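PDB 1Y9Q: transcriptional regulator, HTH_3 family from Vibrio cholerae, which probably binds DNA as a dimeric transcription factor through a helix-turn-helix domain, and carries a cupin domain that holds a zinc ion and D-methionine. Local coordinates for residues A[88-93]-A[115-120]; A[120-123]-A[127-130]; A[58-63]-A[68-73]; A[6-11]-A[83-88]. All blocks are in the same frame, centred on the assembly; numbering follows the deposited sequence.

Contact 1. Residues A[88-93]-A[115-120]. With MED (D-methionine), chain C.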
loop_
_atom_site.group_PDB
_atom_site.type_symbol
_atom_site.label_atom_id
_atom_site.label_comp_id
_atom_site.label_asym_id
_atom_site.label_seq_id
_atom_site.Cartn_x
_atom_site.Cartn_y
_atom_site.Cartn_z
ATOM N N LEU A 88 -11.496 -6.098 12.641
ATOM C CA LEU A 88 -12.769 -6.803 12.784
ATOM C C LEU A 88 -13.364 -7.387 11.495
ATOM O O LEU A 88 -14.114 -8.363 11.549
ATOM C CB LEU A 88 -13.789 -5.880 13.458
ATOM C CG LEU A 88 -13.356 -5.305 14.815
ATOM C CD1 LEU A 88 -14.421 -4.349 15.324
ATOM C CD2 LEU A 88 -13.119 -6.432 15.820
ATOM N N ASN A 89 -13.045 -6.804 10.343
ATOM C CA ASN A 89 -13.577 -7.328 9.086
ATOM C C ASN A 89 -12.643 -8.343 8.447
ATOM O O ASN A 89 -12.733 -8.629 7.253
ATOM C CB ASN A 89 -13.860 -6.198 8.093
ATOM C CG ASN A 89 -15.084 -5.391 8.472
ATOM O OD1 ASN A 89 -16.083 -5.944 8.933
ATOM N ND2 ASN A 89 -15.019 -4.081 8.269
HETATM N N MSE A 90 -11.742 -8.886 9.253
HETATM C CA MSE A 90 -10.798 -9.877 8.773
HETATM C C MSE A 90 -10.509 -10.841 9.907
HETATM O O MSE A 90 -10.108 -10.429 10.996
HETATM C CB MSE A 90 -9.506 -9.201 8.311
HETATM C CG MSE A 90 -8.438 -10.164 7.827
HETATM SE SE MSE A 90 -6.866 -9.247 7.181
HETATM C CE MSE A 90 -6.872 -9.873 5.358
ATOM N N LYS A 91 -10.730 -12.123 9.658
ATOM C CA LYS A 91 -10.483 -13.128 10.674
ATOM C C LYS A 91 -9.404 -14.090 10.196
ATOM O O LYS A 91 -9.441 -14.558 9.059
ATOM C CB LYS A 91 -11.782 -13.867 10.993
ATOM C CG LYS A 91 -12.878 -12.925 11.471
ATOM C CD LYS A 91 -14.059 -13.661 12.072
ATOM C CE LYS A 91 -15.112 -12.674 12.566
ATOM N NZ LYS A 91 -14.558 -11.710 13.561
ATOM N N ILE A 92 -8.440 -14.368 11.070
ATOM C CA ILE A 92 -7.329 -15.257 10.739
ATOM C C ILE A 92 -7.424 -16.610 11.440
ATOM O O ILE A 92 -7.499 -16.677 12.665
ATOM C CB ILE A 92 -5.969 -14.635 11.145
ATOM C CG1 ILE A 92 -5.882 -13.183 10.682
ATOM C CG2 ILE A 92 -4.824 -15.451 10.550
ATOM C CD1 ILE A 92 -6.025 -12.995 9.199
ATOM N N HIS A 93 -7.421 -17.685 10.660
ATOM C CA HIS A 93 -7.458 -19.028 11.226
ATOM C C HIS A 93 -6.153 -19.711 10.826
ATOM O O HIS A 93 -5.992 -20.132 9.680
ATOM C CB HIS A 93 -8.642 -19.830 10.681
ATOM C CG HIS A 93 -8.732 -21.219 11.236
ATOM N ND1 HIS A 93 -9.438 -22.225 10.612
ATOM C CD2 HIS A 93 -8.194 -21.773 12.348
ATOM C CE1 HIS A 93 -9.328 -23.339 11.314
ATOM N NE2 HIS A 93 -8.577 -23.092 12.372
ATOM N N HIS A 115 -14.176 -5.856 2.932
ATOM C CA HIS A 115 -12.966 -5.254 3.475
ATOM C C HIS A 115 -11.799 -5.342 2.492
ATOM O O HIS A 115 -11.678 -6.311 1.736
ATOM C CB HIS A 115 -12.571 -5.952 4.778
ATOM C CG HIS A 115 -11.277 -5.465 5.356
ATOM N ND1 HIS A 115 -11.138 -4.220 5.929
ATOM C CD2 HIS A 115 -10.055 -6.047 5.418
ATOM C CE1 HIS A 115 -9.885 -4.054 6.320
ATOM N NE2 HIS A 115 -9.208 -5.147 6.021
ATOM N N GLN A 116 -10.951 -4.317 2.501
ATOM C CA GLN A 116 -9.774 -4.288 1.646
ATOM C C GLN A 116 -8.564 -4.200 2.567
ATOM O O GLN A 116 -8.502 -3.337 3.443
ATOM C CB GLN A 116 -9.800 -3.086 0.704
ATOM C CG GLN A 116 -8.672 -3.111 -0.313
ATOM C CD GLN A 116 -8.783 -2.017 -1.350
ATOM O OE1 GLN A 116 -9.843 -1.811 -1.944
ATOM N NE2 GLN A 116 -7.681 -1.312 -1.584
ATOM N N GLN A 117 -7.609 -5.101 2.364
ATOM C CA GLN A 117 -6.412 -5.166 3.191
ATOM C C GLN A 117 -5.140 -4.915 2.385
ATOM O O GLN A 117 -4.747 -5.751 1.575
ATOM C CB GLN A 117 -6.340 -6.554 3.841
ATOM C CG GLN A 117 -5.201 -6.786 4.810
ATOM C CD GLN A 117 -5.350 -5.988 6.079
ATOM O OE1 GLN A 117 -6.463 -5.648 6.491
ATOM N NE2 GLN A 117 -4.230 -5.694 6.720
HETATM N N MSE A 118 -4.512 -3.759 2.581
HETATM C CA MSE A 118 -3.258 -3.470 1.887
HETATM C C MSE A 118 -2.112 -3.839 2.823
HETATM O O MSE A 118 -2.206 -3.648 4.035
HETATM C CB MSE A 118 -3.158 -1.992 1.511
HETATM C CG MSE A 118 -4.244 -1.529 0.552
HETATM SE SE MSE A 118 -4.398 -2.661 -1.000
HETATM C CE MSE A 118 -2.680 -2.262 -1.797
ATOM N N SER A 119 -1.031 -4.363 2.258
ATOM C CA SER A 119 0.127 -4.779 3.050
ATOM C C SER A 119 1.425 -4.161 2.570
ATOM O O SER A 119 1.564 -3.825 1.392
ATOM C CB SER A 119 0.291 -6.299 2.988
ATOM O OG SER A 119 -0.828 -6.967 3.517
ATOM N N SER A 120 2.376 -4.021 3.491
ATOM C CA SER A 120 3.696 -3.497 3.158
ATOM C C SER A 120 4.452 -4.711 2.635
ATOM O O SER A 120 4.024 -5.845 2.836
ATOM C CB SER A 120 4.408 -2.966 4.408
ATOM O OG SER A 120 3.735 -1.857 4.969
HETATM N N MED C . 0.241 -12.257 4.144
HETATM C CA MED C . -0.651 -11.615 5.153
HETATM C C MED C . -0.754 -10.104 4.911
HETATM O O MED C . -0.159 -9.531 3.987
HETATM C CB MED C . -2.039 -12.294 5.102
HETATM C CG MED C . -3.136 -11.848 6.047
HETATM S SD MED C . -2.586 -12.349 7.707
HETATM C CE MED C . -2.557 -14.083 7.600
HETATM O OXT MED C . -1.446 -9.419 5.663
#
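Asn89 and His115 bring the two backbones within 6.0 Å of each other, CA to CA, and no hydrogen bond joins 88-93 to 115-120; the contact is van der Waals packing, mostly of side chains. Asn89 CB lies 3.6 Å from His115 CB and comes obliquely to the imidazole. At the next residue, the selenomethionine Met90 reaches across. Its CG stands anti to the backbone N (chi1 178°), and the chain runs straight as far as the selenium before bending, which brings Met90 CE to 3.6 Å from Gln117 CG, the two side chains crossing at about a right angle. The strands 90-99 and 116-119 are, within the chain, outermost strands of the two sheets of the cupin beta-sandwich, and the contact joins one to the other. Gln117 is steadied from its own segment: His115 NE2 donates to Gln117 OE1 at 2.8 Å, with an almost linear N-H angle of 177°. The amide oxygen lies in the imidazole plane and the donor in the carbonyl plane, which fixes the turn of both flat groups. Further along, both segments reach the D-methionine (MED). Ser119 OG donates to the carboxylate atom MED O at 2.7 Å. Ile92 CD1 packs 3.8 Å from MED SD. Ile53 of helix 53-63 touches both Met90 and Ile92.

Contact 2. Residues A[120-123]-A[127-130]. With ZN (zinc ion), chain B; MED (D-methionine), chain C.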
loop_
_atom_site.group_PDB
_atom_site.type_symbol
_atom_site.label_atom_id
_atom_site.label_comp_id
_atom_site.label_asym_id
_atom_site.label_seq_id
_atom_site.Cartn_x
_atom_site.Cartn_y
_atom_site.Cartn_z
ATOM N N SER A 120 2.376 -4.021 3.491
ATOM C CA SER A 120 3.696 -3.497 3.158
ATOM C C SER A 120 4.452 -4.711 2.635
ATOM O O SER A 120 4.024 -5.845 2.836
ATOM C CB SER A 120 4.408 -2.966 4.408
ATOM O OG SER A 120 3.735 -1.857 4.969
ATOM N N PRO A 121 5.583 -4.499 1.955
ATOM C CA PRO A 121 6.314 -5.662 1.452
ATOM C C PRO A 121 6.708 -6.591 2.596
ATOM O O PRO A 121 7.029 -6.124 3.690
ATOM C CB PRO A 121 7.545 -5.036 0.803
ATOM C CG PRO A 121 7.049 -3.685 0.359
ATOM C CD PRO A 121 6.247 -3.245 1.559
ATOM N N HIS A 122 6.657 -7.898 2.362
ATOM C CA HIS A 122 7.106 -8.831 3.388
ATOM C C HIS A 122 8.603 -8.936 3.117
ATOM O O HIS A 122 9.104 -8.284 2.196
ATOM C CB HIS A 122 6.416 -10.189 3.248
ATOM C CG HIS A 122 4.937 -10.136 3.495
ATOM N ND1 HIS A 122 4.370 -9.285 4.422
ATOM C CD2 HIS A 122 3.915 -10.837 2.952
ATOM C CE1 HIS A 122 3.062 -9.465 4.436
ATOM N NE2 HIS A 122 2.760 -10.402 3.556
ATOM N N ALA A 123 9.318 -9.737 3.901
ATOM C CA ALA A 123 10.765 -9.869 3.726
ATOM C C ALA A 123 11.147 -10.354 2.332
ATOM O O ALA A 123 10.369 -11.036 1.660
ATOM C CB ALA A 123 11.339 -10.810 4.785
ATOM N N ILE A 127 7.223 -15.608 -0.567
ATOM C CA ILE A 127 6.244 -15.882 -1.616
ATOM C C ILE A 127 4.881 -16.275 -1.036
ATOM O O ILE A 127 4.803 -16.971 -0.025
ATOM C CB ILE A 127 6.781 -17.021 -2.527
ATOM C CG1 ILE A 127 7.999 -16.515 -3.309
ATOM C CG2 ILE A 127 5.679 -17.547 -3.452
ATOM C CD1 ILE A 127 8.798 -17.615 -3.991
ATOM N N GLU A 128 3.802 -15.817 -1.666
ATOM C CA GLU A 128 2.466 -16.163 -1.187
ATOM C C GLU A 128 1.650 -16.907 -2.221
ATOM O O GLU A 128 1.772 -16.652 -3.423
ATOM C CB GLU A 128 1.689 -14.912 -0.768
ATOM C CG GLU A 128 2.106 -14.344 0.567
ATOM C CD GLU A 128 1.200 -13.218 1.023
ATOM O OE1 GLU A 128 -0.034 -13.381 0.953
ATOM O OE2 GLU A 128 1.724 -12.177 1.456
ATOM N N TYR A 129 0.825 -17.831 -1.728
ATOM C CA TYR A 129 -0.093 -18.617 -2.541
ATOM C C TYR A 129 -1.491 -18.264 -2.042
ATOM O O TYR A 129 -1.699 -18.100 -0.838
ATOM C CB TYR A 129 0.114 -20.116 -2.330
ATOM C CG TYR A 129 1.375 -20.672 -2.931
ATOM C CD1 TYR A 129 1.335 -21.400 -4.120
ATOM C CD2 TYR A 129 2.608 -20.492 -2.305
ATOM C CE1 TYR A 129 2.490 -21.938 -4.674
ATOM C CE2 TYR A 129 3.777 -21.025 -2.856
ATOM C CZ TYR A 129 3.707 -21.748 -4.038
ATOM O OH TYR A 129 4.843 -22.294 -4.586
ATOM N N ILE A 130 -2.440 -18.163 -2.966
ATOM C CA ILE A 130 -3.821 -17.833 -2.627
ATOM C C ILE A 130 -4.761 -18.826 -3.307
ATOM O O ILE A 130 -4.593 -19.139 -4.485
ATOM C CB ILE A 130 -4.203 -16.414 -3.135
ATOM C CG1 ILE A 130 -3.277 -15.352 -2.535
ATOM C CG2 ILE A 130 -5.653 -16.115 -2.795
ATOM C CD1 ILE A 130 -3.469 -15.112 -1.055
HETATM ZN ZN ZN B . 0.879 -10.740 2.650
HETATM N N MED C . 0.241 -12.257 4.144
HETATM C CA MED C . -0.651 -11.615 5.153
HETATM C C MED C . -0.754 -10.104 4.911
HETATM O O MED C . -0.159 -9.531 3.987
HETATM C CB MED C . -2.039 -12.294 5.102
HETATM C CG MED C . -3.136 -11.848 6.047
HETATM S SD MED C . -2.586 -12.349 7.707
HETATM C CE MED C . -2.557 -14.083 7.600
HETATM O OXT MED C . -1.446 -9.419 5.663
#
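His122 and Glu128 converge on a zinc ion, their side chains crossing at about a right angle while the imidazole and carboxylate planes are only 23° apart. His122 NE2 binds the metal at 2.1 Å and Glu128 OE2 binds it at 2.0 Å. His122 NE2 and Glu128 OE2 stand 2.9 Å apart, the spacing of neighbouring ligands on one ion and not a hydrogen bond. Glu128 OE2 lies at the edge of the imidazole, near its plane. The carboxylate arrives on an extended arm: CG is anti to the carbonyl carbon (chi1 -76°), and the chain continues straight from there, carrying OE2 inward from strand 127-134. Glu128 OE1 stays 3.3 Å from the zinc, so the carboxylate binds essentially through one oxygen.

D-methionine chelates the same ion, through its N at 2.2 Å and its O at 2.1 Å. The ligand O also sits at the edge of the His122 ring, 3.1 Å from His122 NE2, whereas the ligand N is 3.1 Å from Glu128 OE2. With His162 and Tyr164 as the remaining ligands, the zinc has six donor atoms. The His162 ring meets that of His122 edge-to-face, and Trp57 of helix 53-63 also adjoins the His122 ring. Metal-binding cupins commonly use three histidines and a glutamate inside the barrel; here two histidines, a glutamate and a tyrosine do so.

Contact 3. Residues A[58-63]-A[68-73]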
loop_
_atom_site.group_PDB
_atom_site.type_symbol
_atom_site.label_atom_id
_atom_site.label_comp_id
_atom_site.label_asym_id
_atom_site.label_seq_id
_atom_site.Cartn_x
_atom_site.Cartn_y
_atom_site.Cartn_z
ATOM N N LYS A 58 4.656 -5.899 9.097
ATOM C CA LYS A 58 5.707 -4.944 8.813
ATOM C C LYS A 58 6.874 -5.158 9.777
ATOM O O LYS A 58 8.037 -5.155 9.372
ATOM C CB LYS A 58 5.151 -3.527 8.935
ATOM C CG LYS A 58 6.013 -2.467 8.305
ATOM C CD LYS A 58 5.230 -1.177 8.131
ATOM C CE LYS A 58 6.091 -0.106 7.509
ATOM N NZ LYS A 58 5.346 1.167 7.358
ATOM N N ILE A 59 6.557 -5.353 11.052
ATOM C CA ILE A 59 7.578 -5.567 12.071
ATOM C C ILE A 59 8.274 -6.908 11.874
ATOM O O ILE A 59 9.507 -6.982 11.884
ATOM C CB ILE A 59 6.961 -5.505 13.485
ATOM C CG1 ILE A 59 6.417 -4.094 13.744
ATOM C CG2 ILE A 59 8.007 -5.881 14.535
ATOM C CD1 ILE A 59 5.628 -3.956 15.038
ATOM N N ALA A 60 7.488 -7.970 11.698
ATOM C CA ALA A 60 8.056 -9.300 11.487
ATOM C C ALA A 60 9.007 -9.275 10.294
ATOM O O ALA A 60 10.113 -9.821 10.350
ATOM C CB ALA A 60 6.937 -10.323 11.248
ATOM N N SER A 61 8.584 -8.621 9.217
ATOM C CA SER A 61 9.404 -8.538 8.013
ATOM C C SER A 61 10.760 -7.895 8.293
ATOM O O SER A 61 11.794 -8.392 7.850
ATOM C CB SER A 61 8.663 -7.751 6.929
ATOM O OG SER A 61 7.475 -8.424 6.539
ATOM N N GLY A 62 10.752 -6.795 9.039
ATOM C CA GLY A 62 11.994 -6.109 9.359
ATOM C C GLY A 62 12.910 -6.928 10.248
ATOM O O GLY A 62 14.137 -6.837 10.153
ATOM N N LEU A 63 12.315 -7.737 11.116
ATOM C CA LEU A 63 13.080 -8.583 12.030
ATOM C C LEU A 63 13.422 -9.917 11.384
ATOM O O LEU A 63 14.134 -10.731 11.971
ATOM C CB LEU A 63 12.274 -8.838 13.304
ATOM C CG LEU A 63 11.951 -7.624 14.174
ATOM C CD1 LEU A 63 10.969 -8.019 15.270
ATOM C CD2 LEU A 63 13.241 -7.076 14.772
ATOM N N SER A 68 4.060 -16.096 12.886
ATOM C CA SER A 68 3.877 -17.040 13.990
ATOM C C SER A 68 4.785 -16.740 15.180
ATOM O O SER A 68 4.443 -17.050 16.319
ATOM C CB SER A 68 4.156 -18.476 13.520
ATOM O OG SER A 68 3.268 -18.882 12.497
ATOM N N ALA A 69 5.943 -16.143 14.911
ATOM C CA ALA A 69 6.911 -15.824 15.957
ATOM C C ALA A 69 6.339 -14.924 17.051
ATOM O O ALA A 69 6.820 -14.935 18.188
ATOM C CB ALA A 69 8.145 -15.171 15.342
ATOM N N PHE A 70 5.317 -14.146 16.711
ATOM C CA PHE A 70 4.700 -13.252 17.689
ATOM C C PHE A 70 3.947 -14.000 18.787
ATOM O O PHE A 70 3.525 -13.398 19.775
ATOM C CB PHE A 70 3.748 -12.277 16.995
ATOM C CG PHE A 70 4.436 -11.090 16.394
ATOM C CD1 PHE A 70 4.408 -10.873 15.018
ATOM C CD2 PHE A 70 5.122 -10.184 17.205
ATOM C CE1 PHE A 70 5.057 -9.769 14.455
ATOM C CE2 PHE A 70 5.773 -9.081 16.654
ATOM C CZ PHE A 70 5.741 -8.871 15.275
ATOM N N PHE A 71 3.794 -15.311 18.619
ATOM C CA PHE A 71 3.080 -16.135 19.590
ATOM C C PHE A 71 3.905 -17.330 20.082
ATOM O O PHE A 71 3.389 -18.211 20.765
ATOM C CB PHE A 71 1.778 -16.620 18.952
ATOM C CG PHE A 71 0.934 -15.507 18.402
ATOM C CD1 PHE A 71 -0.043 -14.902 19.183
ATOM C CD2 PHE A 71 1.153 -15.026 17.112
ATOM C CE1 PHE A 71 -0.790 -13.831 18.691
ATOM C CE2 PHE A 71 0.415 -13.959 16.609
ATOM C CZ PHE A 71 -0.559 -13.358 17.401
ATOM N N ALA A 72 5.192 -17.336 19.751
ATOM C CA ALA A 72 6.092 -18.425 20.118
ATOM C C ALA A 72 6.189 -18.738 21.610
ATOM O O ALA A 72 6.570 -19.845 21.986
ATOM C CB ALA A 72 7.480 -18.144 19.564
ATOM N N ASN A 73 5.858 -17.769 22.456
ATOM C CA ASN A 73 5.918 -17.959 23.907
ATOM C C ASN A 73 4.737 -18.787 24.402
ATOM O O ASN A 73 4.786 -19.384 25.479
ATOM C CB ASN A 73 5.906 -16.601 24.601
ATOM C CG ASN A 73 4.637 -15.830 24.324
ATOM O OD1 ASN A 73 3.705 -15.831 25.128
ATOM N ND2 ASN A 73 4.586 -15.183 23.169
#
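Phe70 thrusts its ring from the short 3-10 segment 68-70 against helix 53-63, where Ile59 and Ala60 receive its far end. The two residues touch neighbouring carbons of the ring. Ile59 CG2 lies 3.8 Å from Phe70 CZ, at the ring edge and near its plane, while Ala60 CB comes obliquely to Phe70 CE1, also at 3.8 Å. Ile59 and Phe70 cross at about a right angle. With CG2 anti to the backbone N, the CG2 methyl is the branch of Ile59 that meets Phe70, while CG1 lies anti to the carbonyl carbon. The isoleucine also packs on Leu16, Val36, Leu41 and Ile44, so it links the phenylalanine to the core of the helix-turn-helix domain.

The backbone on both sides is held by its own bonds. Leu63 N binds Ile59 O at 3.0 Å within the helix, and Phe71 N binds Ser68 O at 3.0 Å across the 3-10 turn. Further out, Ser68 OG is hydrogen-bonded to Glu105 and to the backbone N of Tyr98, and Gln15 of helix 5-22 donates to Ala69 O. Since all three touching residues are buried and no polar pair joins the segments, the contact itself rests on dispersion and the exclusion of water.

Contact 4. Residues A[6-11]-A[83-88]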
loop_
_atom_site.group_PDB
_atom_site.type_symbol
_atom_site.label_atom_id
_atom_site.label_comp_id
_atom_site.label_asym_id
_atom_site.label_seq_id
_atom_site.Cartn_x
_atom_site.Cartn_y
_atom_site.Cartn_z
ATOM N N VAL A 6 -7.020 -6.137 25.442
ATOM C CA VAL A 6 -5.927 -5.830 26.355
ATOM C C VAL A 6 -4.961 -7.018 26.438
ATOM O O VAL A 6 -3.742 -6.833 26.496
ATOM C CB VAL A 6 -6.463 -5.472 27.774
ATOM C CG1 VAL A 6 -7.397 -6.570 28.294
ATOM C CG2 VAL A 6 -5.298 -5.275 28.730
HETATM N N MSE A 7 -5.502 -8.233 26.434
HETATM C CA MSE A 7 -4.663 -9.428 26.493
HETATM C C MSE A 7 -3.853 -9.547 25.207
HETATM O O MSE A 7 -2.735 -10.061 25.209
HETATM C CB MSE A 7 -5.517 -10.685 26.698
HETATM C CG MSE A 7 -6.055 -10.841 28.114
HETATM SE SE MSE A 7 -4.637 -10.711 29.441
HETATM C CE MSE A 7 -3.859 -12.471 29.249
ATOM N N PHE A 8 -4.429 -9.063 24.111
ATOM C CA PHE A 8 -3.760 -9.087 22.818
ATOM C C PHE A 8 -2.538 -8.190 22.925
ATOM O O PHE A 8 -1.426 -8.592 22.583
ATOM C CB PHE A 8 -4.687 -8.548 21.725
ATOM C CG PHE A 8 -4.030 -8.412 20.380
ATOM C CD1 PHE A 8 -3.698 -9.538 19.635
ATOM C CD2 PHE A 8 -3.742 -7.154 19.856
ATOM C CE1 PHE A 8 -3.087 -9.417 18.380
ATOM C CE2 PHE A 8 -3.132 -7.018 18.606
ATOM C CZ PHE A 8 -2.804 -8.154 17.866
ATOM N N LYS A 9 -2.761 -6.971 23.412
ATOM C CA LYS A 9 -1.694 -5.994 23.568
ATOM C C LYS A 9 -0.532 -6.528 24.385
ATOM O O LYS A 9 0.621 -6.362 23.999
ATOM C CB LYS A 9 -2.218 -4.718 24.237
ATOM C CG LYS A 9 -3.253 -3.964 23.435
ATOM C CD LYS A 9 -3.634 -2.664 24.131
ATOM C CE LYS A 9 -4.702 -1.916 23.347
ATOM N NZ LYS A 9 -5.057 -0.629 24.002
ATOM N N SER A 10 -0.831 -7.165 25.515
ATOM C CA SER A 10 0.232 -7.690 26.366
ATOM C C SER A 10 0.990 -8.827 25.692
ATOM O O SER A 10 2.217 -8.916 25.803
ATOM C CB SER A 10 -0.329 -8.160 27.710
ATOM O OG SER A 10 -1.203 -9.258 27.554
ATOM N N GLN A 11 0.268 -9.695 24.995
ATOM C CA GLN A 11 0.913 -10.805 24.305
ATOM C C GLN A 11 1.912 -10.286 23.272
ATOM O O GLN A 11 3.061 -10.724 23.229
ATOM C CB GLN A 11 -0.126 -11.687 23.612
ATOM C CG GLN A 11 0.466 -12.596 22.544
ATOM C CD GLN A 11 1.494 -13.574 23.086
ATOM O OE1 GLN A 11 2.403 -13.995 22.365
ATOM N NE2 GLN A 11 1.349 -13.957 24.353
ATOM N N SER A 83 -9.845 -13.419 15.834
ATOM C CA SER A 83 -10.201 -12.015 15.672
ATOM C C SER A 83 -9.241 -11.037 16.345
ATOM O O SER A 83 -9.159 -10.983 17.571
ATOM C CB SER A 83 -11.615 -11.776 16.212
ATOM O OG SER A 83 -12.559 -12.617 15.573
ATOM N N PHE A 84 -8.521 -10.265 15.537
ATOM C CA PHE A 84 -7.591 -9.264 16.054
ATOM C C PHE A 84 -8.395 -7.984 16.303
ATOM O O PHE A 84 -9.164 -7.551 15.446
ATOM C CB PHE A 84 -6.465 -9.012 15.046
ATOM C CG PHE A 84 -5.514 -10.174 14.894
ATOM C CD1 PHE A 84 -5.980 -11.434 14.521
ATOM C CD2 PHE A 84 -4.154 -10.012 15.135
ATOM C CE1 PHE A 84 -5.108 -12.514 14.388
ATOM C CE2 PHE A 84 -3.270 -11.086 15.005
ATOM C CZ PHE A 84 -3.749 -12.340 14.631
ATOM N N PRO A 85 -8.215 -7.357 17.478
ATOM C CA PRO A 85 -8.921 -6.132 17.869
ATOM C C PRO A 85 -9.050 -4.993 16.859
ATOM O O PRO A 85 -10.104 -4.361 16.779
ATOM C CB PRO A 85 -8.191 -5.701 19.144
ATOM C CG PRO A 85 -6.822 -6.274 18.972
ATOM C CD PRO A 85 -7.121 -7.642 18.422
ATOM N N ASP A 86 -7.999 -4.725 16.090
ATOM C CA ASP A 86 -8.050 -3.639 15.115
ATOM C C ASP A 86 -8.326 -4.098 13.685
ATOM O O ASP A 86 -8.105 -3.350 12.735
ATOM C CB ASP A 86 -6.747 -2.839 15.149
ATOM C CG ASP A 86 -6.548 -2.106 16.462
ATOM O OD1 ASP A 86 -6.489 -2.775 17.516
ATOM O OD2 ASP A 86 -6.450 -0.860 16.441
ATOM N N ASP A 87 -8.814 -5.324 13.533
ATOM C CA ASP A 87 -9.120 -5.854 12.211
ATOM C C ASP A 87 -10.381 -6.723 12.281
ATOM O O ASP A 87 -10.347 -7.921 12.003
ATOM C CB ASP A 87 -7.925 -6.665 11.686
ATOM C CG ASP A 87 -6.637 -5.846 11.632
ATOM O OD1 ASP A 87 -5.855 -5.876 12.610
ATOM O OD2 ASP A 87 -6.411 -5.151 10.618
ATOM N N LEU A 88 -11.496 -6.098 12.641
ATOM C CA LEU A 88 -12.769 -6.803 12.784
ATOM C C LEU A 88 -13.364 -7.387 11.495
ATOM O O LEU A 88 -14.114 -8.363 11.549
ATOM C CB LEU A 88 -13.789 -5.880 13.458
ATOM C CG LEU A 88 -13.356 -5.305 14.815
ATOM C CD1 LEU A 88 -14.421 -4.349 15.324
ATOM C CD2 LEU A 88 -13.119 -6.432 15.820
#
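Phe8, on the first helix of the helical, helix-turn-helix domain, packs against a type I beta turn running from Phe84 to Asp87, in the linker that leads from helix 76-80 to the first strand of the cupin domain. One interaction is CH-pi. Pro85 CD lies over one face of the Phe8 ring, 3.8 Å from its centroid and 17° off the ring normal, and Pro85 CG closes on the rim at 3.3 Å from Phe8 CD2. Phe8 holds CG anti to its backbone N (chi1 174°), which swings the ring off the helix to meet the proline.

Aromatic packing adds to this. The Phe8 and Phe84 rings meet obliquely, with centroids 5.4 Å apart and planes at 73°, and Phe84 CD2 approaches Phe8 CE1 at 3.5 Å. Phe84 is also packed against Phe67, and against Ile53 and Leu56 of helix 53-63.

No hydrogen bond crosses the contact. Asp87 N binds Phe84 O at 3.0 Å, closing the turn that presents the proline. Outside the contact, Asp86 OD1 bonds Ser50 OG and Asp87 OD1 bonds Ile53 N. On the helix, Met7 O accepts from both Gln11 N and Ser10 OG, the hydroxyl Ser10 OG standing 2.9 Å from Met7 O and above the plane of that carbonyl.

How the contacts relate
Along the chain, contact 4 spans the helical domain from helix 5-22 to the linker and encloses contact 3; contacts 1 and 2 follow in the cupin domain. Contact 1 shares Leu88 with contact 4 and Ser120 with contact 2, so their segments from 83-88 to 127-130 follow one another along the chain. Centres of contacts 2 and 4 are about 22 Å apart, those of 3 and 4 about 15 Å. Helix 53-63 lies between the domains: Ser61 packs on His122, and Lys58 on Ser120. Contacts 1 and 2 both touch D-methionine; the D-methionine and zinc site thus lies beside the face where the helical and cupin domains meet.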